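PDB 1MQV: cytochrome c' from Rhodopseudomonas palustris, which is a high-spin c-type cytochrome of the electron transport class that carries a five-coordinate heme c and whose exact physiological role is not known. Local coordinates for residues 11-25 / 36-50. The protein carries 3 engineered substitutions. Sequence-based numbering, arbitrary orientation.
Sequences ILKQMGEATKPIAAM and VVQKSLAAIADDSKK. With HEC (heme c), chain C.
M15 meets D47, I44 and S48 where the first two helices of the cytochrome c' four-helix bundle pack together. The segments 11-25 and 36-50 run roughly antiparallel, at 153°, with a closest axis approach of 8.8 Å.

From CB outward, M15 first passes the D47 carboxylate, with CB near it. CG sits 3.1 Å from D47 OD2, and the two side chains lie alongside, pointing opposite ways. CG is anti to the carbonyl carbon, and two bends further out, the first at -131°, carry SD and CE between helix 36-50 and the heme. SD rests against CG2 of I44 and OG of S48. CE ends 3.9 Å from the heme carbon CHC. Cut back to an alanine, M15 would lose CG, SD and CE, which would probably open a gap between D47, I44, S48 and the porphyrin edge.

I11 packs on D47 as well: its CG2 lies 3.4 Å from D47 CB. D47 is a buried residue, and a water bridges its carboxylate to Q14. That water donates to D47 OD2 and accepts from NE2 of Q14, so it links the two helices. The amide and carboxylate planes stand 89° apart.

A18 marks the closest backbone approach, with its CA 4.7 Å from that of S40. Its methyl lies on the S40 backbone and also meets A43 and I44; its small size is consistent with the close approach. Toward the other end, P21 CB presses on V36 CG1, a tight contact. M25 completes this end, its SD on V37 CG2 and its CE on V36. Helix 99-120 adds L102 beside M25 and I106 beside I22.

P21 has no N-H to give to the turn before, and the helix kinks there. Near this kink S40 OG donates to A18 O at 2.7 Å, in the carbonyl plane and on a lone pair.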
loop_
_atom_site.group_PDB
_atom_site.type_symbol
_atom_site.label_atom_id
_atom_site.label_comp_id
_atom_site.label_asym_id
_atom_site.label_seq_id
_atom_site.Cartn_x
_atom_site.Cartn_y
_atom_site.Cartn_z
ATOM N N ILE A 11 0.504 -9.444 -3.685
ATOM C CA ILE A 11 -0.229 -8.178 -3.824
ATOM C C ILE A 11 0.626 -7.011 -3.269
ATOM O O ILE A 11 0.660 -5.935 -3.863
ATOM C CB ILE A 11 -1.569 -8.229 -3.078
ATOM C CG1 ILE A 11 -2.548 -9.149 -3.821
ATOM C CG2 ILE A 11 -2.152 -6.788 -2.921
ATOM C CD1 ILE A 11 -3.711 -9.613 -2.926
ATOM N N LEU A 12 1.306 -7.208 -2.143
ATOM C CA LEU A 12 2.120 -6.126 -1.574
ATOM C C LEU A 12 3.333 -5.880 -2.451
ATOM O O LEU A 12 3.821 -4.758 -2.536
ATOM C CB LEU A 12 2.535 -6.436 -0.124
ATOM C CG LEU A 12 1.355 -6.446 0.837
ATOM C CD1 LEU A 12 1.655 -7.349 2.033
ATOM C CD2 LEU A 12 1.104 -4.948 1.329
ATOM N N LYS A 13 3.832 -6.922 -3.121
ATOM C CA LYS A 13 4.960 -6.728 -4.028
ATOM C C LYS A 13 4.486 -5.825 -5.166
ATOM O O LYS A 13 5.220 -4.905 -5.585
ATOM C CB LYS A 13 5.459 -8.087 -4.568
ATOM C CG LYS A 13 6.577 -7.979 -5.583
ATOM C CD LYS A 13 7.172 -9.374 -5.849
ATOM C CE LYS A 13 8.074 -9.381 -7.078
ATOM N NZ LYS A 13 9.081 -8.293 -7.054
ATOM N N GLN A 14 3.274 -6.070 -5.668
ATOM C CA GLN A 14 2.702 -5.225 -6.733
ATOM C C GLN A 14 2.572 -3.788 -6.212
ATOM O O GLN A 14 2.850 -2.833 -6.946
ATOM C CB GLN A 14 1.283 -5.673 -7.175
ATOM C CG GLN A 14 1.088 -7.134 -7.539
ATOM C CD GLN A 14 -0.397 -7.490 -7.634
ATOM O OE1 GLN A 14 -0.813 -8.610 -7.297
ATOM N NE2 GLN A 14 -1.205 -6.532 -8.095
ATOM N N MET A 15 2.137 -3.629 -4.959
ATOM C CA MET A 15 1.982 -2.270 -4.420
ATOM C C MET A 15 3.340 -1.585 -4.451
ATOM O O MET A 15 3.450 -0.421 -4.861
ATOM C CB MET A 15 1.427 -2.297 -2.982
ATOM C CG MET A 15 -0.080 -2.286 -2.860
ATOM S SD MET A 15 -0.689 -1.028 -1.659
ATOM C CE MET A 15 -0.638 -1.982 -0.250
ATOM N N GLY A 16 4.381 -2.312 -4.026
ATOM C CA GLY A 16 5.731 -1.756 -4.060
ATOM C C GLY A 16 6.107 -1.322 -5.480
ATOM O O GLY A 16 6.619 -0.199 -5.688
ATOM N N GLU A 17 5.873 -2.195 -6.477
ATOM C CA GLU A 17 6.179 -1.838 -7.862
ATOM C C GLU A 17 5.367 -0.613 -8.337
ATOM O O GLU A 17 5.862 0.191 -9.114
ATOM C CB GLU A 17 5.875 -3.030 -8.759
ATOM C CG GLU A 17 6.783 -4.177 -8.381
ATOM C CD GLU A 17 6.337 -5.520 -8.928
ATOM O OE1 GLU A 17 5.121 -5.824 -8.878
ATOM O OE2 GLU A 17 7.217 -6.280 -9.387
ATOM N N ALA A 18 4.124 -0.474 -7.890
ATOM C CA ALA A 18 3.329 0.693 -8.334
ATOM C C ALA A 18 3.932 2.004 -7.841
ATOM O O ALA A 18 3.685 3.052 -8.449
ATOM C CB ALA A 18 1.851 0.589 -7.858
ATOM N N THR A 19 4.681 1.974 -6.741
ATOM C CA THR A 19 5.277 3.231 -6.258
ATOM C C THR A 19 6.550 3.577 -7.024
ATOM O O THR A 19 6.982 4.722 -7.009
ATOM C CB THR A 19 5.654 3.228 -4.738
ATOM O OG1 THR A 19 6.738 2.307 -4.520
ATOM C CG2 THR A 19 4.478 2.836 -3.885
ATOM N N LYS A 20 7.157 2.612 -7.702
ATOM C CA LYS A 20 8.387 2.917 -8.422
ATOM C C LYS A 20 8.336 4.074 -9.458
ATOM O O LYS A 20 9.181 4.986 -9.409
ATOM C CB LYS A 20 8.975 1.644 -9.043
ATOM C CG LYS A 20 9.397 0.591 -8.011
ATOM C CD LYS A 20 10.405 -0.396 -8.641
ATOM C CE LYS A 20 10.723 -1.591 -7.743
ATOM N NZ LYS A 20 9.624 -2.606 -7.706
ATOM N N PRO A 21 7.367 4.075 -10.388
ATOM C CA PRO A 21 7.339 5.187 -11.354
ATOM C C PRO A 21 7.076 6.521 -10.655
ATOM O O PRO A 21 7.513 7.572 -11.115
ATOM C CB PRO A 21 6.166 4.843 -12.294
ATOM C CG PRO A 21 5.809 3.487 -12.008
ATOM C CD PRO A 21 6.231 3.162 -10.605
ATOM N N ILE A 22 6.308 6.488 -9.576
ATOM C CA ILE A 22 6.038 7.734 -8.848
ATOM C C ILE A 22 7.346 8.238 -8.221
ATOM O O ILE A 22 7.685 9.413 -8.335
ATOM C CB ILE A 22 4.976 7.522 -7.758
ATOM C CG1 ILE A 22 3.593 7.405 -8.433
ATOM C CG2 ILE A 22 4.958 8.731 -6.777
ATOM C CD1 ILE A 22 2.525 6.864 -7.517
ATOM N N ALA A 23 8.099 7.347 -7.598
ATOM C CA ALA A 23 9.364 7.752 -7.011
ATOM C C ALA A 23 10.287 8.289 -8.115
ATOM O O ALA A 23 11.020 9.243 -7.901
ATOM C CB ALA A 23 10.041 6.565 -6.284
ATOM N N ALA A 24 10.270 7.680 -9.291
ATOM C CA ALA A 24 11.141 8.138 -10.384
ATOM C C ALA A 24 10.785 9.559 -10.839
ATOM O O ALA A 24 11.656 10.386 -11.174
ATOM C CB ALA A 24 11.081 7.128 -11.564
ATOM N N MET A 25 9.500 9.860 -10.854
ATOM C CA MET A 25 9.086 11.206 -11.219
ATOM C C MET A 25 9.518 12.183 -10.126
ATOM O O MET A 25 10.051 13.250 -10.425
ATOM C CB MET A 25 7.569 11.265 -11.392
ATOM C CG MET A 25 7.094 10.718 -12.710
ATOM S SD MET A 25 5.314 10.489 -12.722
ATOM C CE MET A 25 5.198 9.096 -13.936
ATOM N N VAL A 36 0.297 7.105 -16.017
ATOM C CA VAL A 36 1.095 6.201 -15.180
ATOM C C VAL A 36 0.771 6.409 -13.707
ATOM O O VAL A 36 0.687 5.463 -12.947
ATOM C CB VAL A 36 2.627 6.450 -15.377
ATOM C CG1 VAL A 36 3.437 5.704 -14.268
ATOM C CG2 VAL A 36 3.050 5.985 -16.782
ATOM N N VAL A 37 0.612 7.669 -13.306
ATOM C CA VAL A 37 0.302 7.989 -11.917
ATOM C C VAL A 37 -1.084 7.484 -11.548
ATOM O O VAL A 37 -1.269 6.873 -10.496
ATOM C CB VAL A 37 0.412 9.499 -11.715
ATOM C CG1 VAL A 37 -0.076 9.889 -10.359
ATOM C CG2 VAL A 37 1.849 9.891 -11.859
ATOM N N GLN A 38 -2.061 7.698 -12.428
ATOM C CA GLN A 38 -3.424 7.213 -12.187
ATOM C C GLN A 38 -3.432 5.690 -12.066
ATOM O O GLN A 38 -4.152 5.108 -11.233
ATOM C CB GLN A 38 -4.309 7.607 -13.343
ATOM C CG GLN A 38 -4.850 8.998 -13.220
ATOM C CD GLN A 38 -5.851 9.107 -12.073
ATOM O OE1 GLN A 38 -5.473 9.315 -10.923
ATOM N NE2 GLN A 38 -7.133 8.938 -12.384
ATOM N N LYS A 39 -2.638 5.047 -12.917
ATOM C CA LYS A 39 -2.564 3.573 -12.893
ATOM C C LYS A 39 -2.007 3.070 -11.538
ATOM O O LYS A 39 -2.543 2.120 -10.936
ATOM C CB LYS A 39 -1.702 3.109 -14.058
ATOM C CG LYS A 39 -1.426 1.607 -14.158
ATOM C CD LYS A 39 -0.600 1.335 -15.386
ATOM C CE LYS A 39 -0.173 -0.129 -15.471
ATOM N NZ LYS A 39 -1.311 -1.027 -15.750
ATOM N N SER A 40 -0.937 3.711 -11.059
ATOM C CA SER A 40 -0.326 3.356 -9.780
ATOM C C SER A 40 -1.264 3.622 -8.633
ATOM O O SER A 40 -1.360 2.813 -7.739
ATOM C CB SER A 40 0.982 4.151 -9.523
ATOM O OG SER A 40 1.992 3.761 -10.445
ATOM N N LEU A 41 -1.954 4.766 -8.631
ATOM C CA LEU A 41 -2.836 5.035 -7.516
ATOM C C LEU A 41 -4.008 4.044 -7.496
ATOM O O LEU A 41 -4.471 3.621 -6.437
ATOM C CB LEU A 41 -3.354 6.475 -7.620
ATOM C CG LEU A 41 -2.253 7.503 -7.401
ATOM C CD1 LEU A 41 -2.804 8.916 -7.703
ATOM C CD2 LEU A 41 -1.833 7.453 -5.929
ATOM N N ALA A 42 -4.486 3.671 -8.671
ATOM C CA ALA A 42 -5.622 2.764 -8.757
ATOM C C ALA A 42 -5.183 1.400 -8.213
ATOM O O ALA A 42 -5.929 0.750 -7.481
ATOM C CB ALA A 42 -6.093 2.651 -10.212
ATOM N N ALA A 43 -3.959 0.992 -8.531
ATOM C CA ALA A 43 -3.462 -0.317 -8.045
ATOM C C ALA A 43 -3.341 -0.308 -6.545
ATOM O O ALA A 43 -3.756 -1.261 -5.868
ATOM C CB ALA A 43 -2.133 -0.627 -8.624
ATOM N N ILE A 44 -2.768 0.772 -6.011
ATOM C CA ILE A 44 -2.626 0.906 -4.559
ATOM C C ILE A 44 -4.015 0.817 -3.923
ATOM O O ILE A 44 -4.201 0.078 -2.946
ATOM C CB ILE A 44 -1.900 2.256 -4.199
ATOM C CG1 ILE A 44 -0.435 2.180 -4.609
ATOM C CG2 ILE A 44 -2.014 2.553 -2.685
ATOM C CD1 ILE A 44 0.277 3.567 -4.606
ATOM N N ALA A 45 -5.004 1.524 -4.472
ATOM C CA ALA A 45 -6.351 1.497 -3.877
ATOM C C ALA A 45 -6.983 0.113 -3.953
ATOM O O ALA A 45 -7.550 -0.361 -2.976
ATOM C CB ALA A 45 -7.286 2.531 -4.540
ATOM N N ASP A 46 -6.910 -0.521 -5.118
ATOM C CA ASP A 46 -7.461 -1.866 -5.274
ATOM C C ASP A 46 -6.764 -2.906 -4.367
ATOM O O ASP A 46 -7.440 -3.771 -3.781
ATOM C CB ASP A 46 -7.361 -2.313 -6.741
ATOM C CG ASP A 46 -8.276 -1.508 -7.660
ATOM O OD1 ASP A 46 -9.272 -0.939 -7.162
ATOM O OD2 ASP A 46 -8.006 -1.454 -8.881
ATOM N N ASP A 47 -5.437 -2.841 -4.265
ATOM C CA ASP A 47 -4.682 -3.794 -3.426
ATOM C C ASP A 47 -5.074 -3.612 -1.982
ATOM O O ASP A 47 -5.245 -4.583 -1.246
ATOM C CB ASP A 47 -3.170 -3.603 -3.569
ATOM C CG ASP A 47 -2.664 -3.903 -4.975
ATOM O OD1 ASP A 47 -3.377 -4.581 -5.743
ATOM O OD2 ASP A 47 -1.552 -3.459 -5.302
ATOM N N SER A 48 -5.269 -2.359 -1.573
ATOM C CA SER A 48 -5.637 -2.083 -0.190
ATOM C C SER A 48 -7.057 -2.559 0.155
ATOM O O SER A 48 -7.398 -2.703 1.342
ATOM C CB SER A 48 -5.491 -0.559 0.077
ATOM O OG SER A 48 -4.131 -0.168 -0.081
ATOM N N LYS A 49 -7.890 -2.784 -0.859
ATOM C CA LYS A 49 -9.240 -3.258 -0.594
ATOM C C LYS A 49 -9.252 -4.789 -0.546
ATOM O O LYS A 49 -10.155 -5.399 0.016
ATOM C CB LYS A 49 -10.194 -2.747 -1.648
ATOM C CG LYS A 49 -10.491 -1.285 -1.513
ATOM C CD LYS A 49 -11.205 -0.774 -2.770
ATOM C CE LYS A 49 -11.892 0.547 -2.467
ATOM N NZ LYS A 49 -12.422 1.084 -3.759
ATOM N N LYS A 50 -8.219 -5.391 -1.103
ATOM C CA LYS A 50 -8.117 -6.846 -1.113
ATOM C C LYS A 50 -7.384 -7.370 0.106
ATOM O O LYS A 50 -7.754 -8.411 0.647
ATOM C CB LYS A 50 -7.368 -7.303 -2.369
ATOM C CG LYS A 50 -8.138 -7.096 -3.662
ATOM C CD LYS A 50 -7.305 -7.607 -4.834
ATOM C CE LYS A 50 -7.937 -7.173 -6.158
ATOM N NZ LYS A 50 -7.115 -7.514 -7.359
HETATM FE FE HEC C . 3.446 -3.102 3.096
HETATM C CHA HEC C . 4.946 -6.116 3.024
HETATM C CHB HEC C . 5.003 -2.274 0.165
HETATM C CHC HEC C . 1.407 -0.425 2.734
HETATM C CHD HEC C . 1.484 -4.101 5.862
HETATM N NA HEC C . 4.761 -4.035 1.822
HETATM C C1A HEC C . 5.244 -5.295 1.999
HETATM C C2A HEC C . 6.123 -5.600 0.932
HETATM C C3A HEC C . 6.196 -4.490 0.083
HETATM C C4A HEC C . 5.306 -3.522 0.684
HETATM C CMA HEC C . 6.964 -4.183 -1.164
HETATM C CAA HEC C . 6.928 -6.887 0.795
HETATM C CBA HEC C . 6.115 -7.908 0.031
HETATM C CGA HEC C . 6.950 -9.150 -0.309
HETATM O O1A HEC C . 7.394 -9.242 -1.458
HETATM O O2A HEC C . 7.146 -10.004 0.576
HETATM N NB HEC C . 3.273 -1.681 1.781
HETATM C C1B HEC C . 4.069 -1.390 0.686
HETATM C C2B HEC C . 3.770 -0.075 0.076
HETATM C C3B HEC C . 2.770 0.446 0.800
HETATM C C4B HEC C . 2.433 -0.569 1.841
HETATM C CMB HEC C . 4.553 0.522 -1.133
HETATM C CAB HEC C . 2.112 1.743 0.648
HETATM C CBB HEC C . 1.619 2.224 -0.575
HETATM N NC HEC C . 1.775 -2.465 4.033
HETATM C C1C HEC C . 1.057 -1.299 3.768
HETATM C C2C HEC C . 0.037 -1.081 4.720
HETATM C C3C HEC C . 0.035 -2.089 5.648
HETATM C C4C HEC C . 1.163 -2.951 5.180
HETATM C CMC HEC C . -0.825 0.223 4.831
HETATM C CAC HEC C . -0.722 -2.334 6.868
HETATM C CBC HEC C . -2.044 -1.701 6.999
HETATM N ND HEC C . 3.223 -4.752 4.262
HETATM C C1D HEC C . 2.503 -4.990 5.405
HETATM C C2D HEC C . 2.858 -6.286 6.021
HETATM C C3D HEC C . 3.830 -6.813 5.206
HETATM C C4D HEC C . 4.049 -5.884 4.099
HETATM C CMD HEC C . 2.018 -6.918 7.171
HETATM C CAD HEC C . 4.480 -8.263 5.413
HETATM C CBD HEC C . 3.618 -9.201 4.515
HETATM C CGD HEC C . 3.990 -10.657 4.778
HETATM O O1D HEC C . 5.205 -10.893 4.838
HETATM O O2D HEC C . 3.093 -11.510 4.929
HETATM O O HOH W 1 -0.753 -3.522 -7.698
#